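Local atomic coordinates of 1-Cys peroxiredoxin (Vibrio vulnificus MO6-24/O, PDB entry 5K2J), a protein that probably reduces hydrogen peroxide and other hydroperoxides through a single reactive cysteine. Residues 34-39 / 66-71. Numbering follows the deposited sequence.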
loop_
_atom_site.group_PDB
_atom_site.type_symbol
_atom_site.label_atom_id
_atom_site.label_comp_id
_atom_site.label_asym_id
_atom_site.label_seq_id
_atom_site.Cartn_x
_atom_site.Cartn_y
_atom_site.Cartn_z
ATOM N N LYS A 34 4.917 -25.123 13.232
ATOM C CA LYS A 34 6.171 -24.409 13.034
ATOM C C LYS A 34 5.960 -23.451 11.867
ATOM O O LYS A 34 5.734 -23.884 10.732
ATOM C CB LYS A 34 7.324 -25.375 12.773
ATOM C CG LYS A 34 8.584 -24.702 12.243
ATOM C CD LYS A 34 9.849 -25.413 12.704
ATOM C CE LYS A 34 10.134 -25.117 14.164
ATOM N NZ LYS A 34 11.510 -25.526 14.558
ATOM N N VAL A 35 6.012 -22.151 12.150
ATOM C CA VAL A 35 5.652 -21.112 11.193
ATOM C C VAL A 35 6.877 -20.257 10.902
ATOM O O VAL A 35 7.593 -19.853 11.826
ATOM C CB VAL A 35 4.499 -20.238 11.722
ATOM C CG1 VAL A 35 4.207 -19.084 10.761
ATOM C CG2 VAL A 35 3.252 -21.084 11.960
ATOM N N VAL A 36 7.113 -19.984 9.623
ATOM C CA VAL A 36 8.069 -18.969 9.197
ATOM C C VAL A 36 7.277 -17.733 8.794
ATOM O O VAL A 36 6.483 -17.778 7.847
ATOM C CB VAL A 36 8.949 -19.467 8.039
ATOM C CG1 VAL A 36 9.709 -18.304 7.423
ATOM C CG2 VAL A 36 9.918 -20.534 8.526
ATOM N N LEU A 37 7.477 -16.636 9.520
ATOM C CA LEU A 37 6.828 -15.361 9.232
ATOM C C LEU A 37 7.897 -14.339 8.883
ATOM O O LEU A 37 8.807 -14.099 9.682
ATOM C CB LEU A 37 6.009 -14.876 10.429
ATOM C CG LEU A 37 5.480 -13.443 10.323
ATOM C CD1 LEU A 37 4.384 -13.350 9.279
ATOM C CD2 LEU A 37 4.993 -12.948 11.676
ATOM N N PHE A 38 7.792 -13.741 7.700
ATOM C CA PHE A 38 8.693 -12.663 7.319
ATOM C C PHE A 38 7.884 -11.440 6.919
ATOM O O PHE A 38 6.789 -11.559 6.361
ATOM C CB PHE A 38 9.651 -13.073 6.184
ATOM C CG PHE A 38 8.992 -13.256 4.842
ATOM C CD1 PHE A 38 8.388 -14.457 4.509
ATOM C CD2 PHE A 38 9.020 -12.241 3.895
ATOM C CE1 PHE A 38 7.798 -14.633 3.269
ATOM C CE2 PHE A 38 8.434 -12.411 2.653
ATOM C CZ PHE A 38 7.821 -13.610 2.340
ATOM N N ALA A 39 8.433 -10.269 7.220
ATOM C CA ALA A 39 7.780 -8.994 6.982
ATOM C C ALA A 39 8.593 -8.166 6.000
ATOM O O ALA A 39 9.827 -8.222 5.988
ATOM C CB ALA A 39 7.602 -8.217 8.286
ATOM N N LYS A 66 12.113 -29.218 5.831
ATOM C CA LYS A 66 12.838 -29.056 7.082
ATOM C C LYS A 66 11.916 -28.854 8.277
ATOM O O LYS A 66 12.396 -28.512 9.363
ATOM C CB LYS A 66 13.826 -27.892 6.974
ATOM C CG LYS A 66 15.004 -28.178 6.056
ATOM C CD LYS A 66 15.824 -29.356 6.563
ATOM C CE LYS A 66 17.022 -29.623 5.668
ATOM N NZ LYS A 66 17.926 -30.669 6.221
ATOM N N GLY A 67 10.609 -29.048 8.107
ATOM C CA GLY A 67 9.697 -29.101 9.231
ATOM C C GLY A 67 8.758 -27.923 9.402
ATOM O O GLY A 67 7.955 -27.942 10.342
ATOM N N VAL A 68 8.811 -26.904 8.550
ATOM C CA VAL A 68 7.890 -25.784 8.721
ATOM C C VAL A 68 6.543 -26.159 8.119
ATOM O O VAL A 68 6.459 -26.775 7.048
ATOM C CB VAL A 68 8.458 -24.481 8.121
ATOM C CG1 VAL A 68 9.969 -24.549 8.000
ATOM C CG2 VAL A 68 7.797 -24.113 6.795
ATOM N N ASP A 69 5.479 -25.831 8.846
ATOM C CA ASP A 69 4.128 -26.140 8.407
ATOM C C ASP A 69 3.507 -25.016 7.594
ATOM O O ASP A 69 2.673 -25.279 6.718
ATOM C CB ASP A 69 3.240 -26.445 9.618
ATOM C CG ASP A 69 3.786 -27.572 10.479
ATOM O OD1 ASP A 69 3.771 -28.733 10.014
ATOM O OD2 ASP A 69 4.211 -27.303 11.626
ATOM N N LEU A 70 3.903 -23.772 7.850
ATOM C CA LEU A 70 3.245 -22.622 7.248
ATOM C C LEU A 70 4.266 -21.519 7.009
ATOM O O LEU A 70 5.078 -21.223 7.890
ATOM C CB LEU A 70 2.112 -22.119 8.152
ATOM C CG LEU A 70 1.344 -20.884 7.684
ATOM C CD1 LEU A 70 0.675 -21.144 6.343
ATOM C CD2 LEU A 70 0.327 -20.473 8.731
ATOM N N ILE A 71 4.224 -20.926 5.819
ATOM C CA ILE A 71 5.054 -19.778 5.467
ATOM C C ILE A 71 4.123 -18.604 5.209
ATOM O O ILE A 71 3.267 -18.668 4.318
ATOM C CB ILE A 71 5.933 -20.055 4.237
ATOM C CG1 ILE A 71 6.716 -21.355 4.413
ATOM C CG2 ILE A 71 6.889 -18.894 3.999
ATOM C CD1 ILE A 71 7.508 -21.751 3.189
#
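Val-36 N donates to Leu-70 O over 2.9 Å, and this bond belongs to the regular pairing, which in 66-71 begins at Leu-70. Parallel bridges join Val-35 to Leu-70 and Val-36 to Ile-71, each pair with its CA atoms 4.9 Å apart. Ahead of them the pairing is irregular. Lys-34 O accepts a short bond from Asp-69 N (2.7 Å), which approaches in the carbonyl plane, and a weak one from Leu-70 N. The carboxylate of Asp-69 then reaches back: OD2 takes the N-H of Lys-34 at 2.8 Å through its anti lone pair, nearly straight at 171°. With CG beside its own backbone N (chi1 -56°), Asp-69 therefore grips both polar backbone atoms of Lys-34, one with its main chain and one with its side chain.

Helices 46-58 and 60-65 fill most of the sequence between the two strands, so the connection is a beta-alpha-beta crossover within the central sheet of the thioredoxin fold; strand 120-130 runs antiparallel along the other edge of strand 34-40.

The buried part of the contact is the face carrying Val-36, Phe-38 and Ile-71. There Val-36 CG2 meets Val-68 CG1 at 4.0 Å, the two side chains crossing at a slant, and Ile-71 CG2 lies at the ring edge of Phe-38, near the ring plane. Leu-63 of helix 60-65 covers Val-68 and Ile-71, while Tyr-56 stacks on Phe-38. On the reverse face, the side chains of Val-35 and Leu-70 lie side by side and point the same way, CG2 of Val-35 4.1 Å from CB of Leu-70, with Leu-70 partly exposed. The solvent side is at exposed Gly-67: the first carbons of the Lys-34 side chain lie against the backbone of Gly-67, CB 3.6 Å from Gly-67 O, before the bent chain carries the ammonium away.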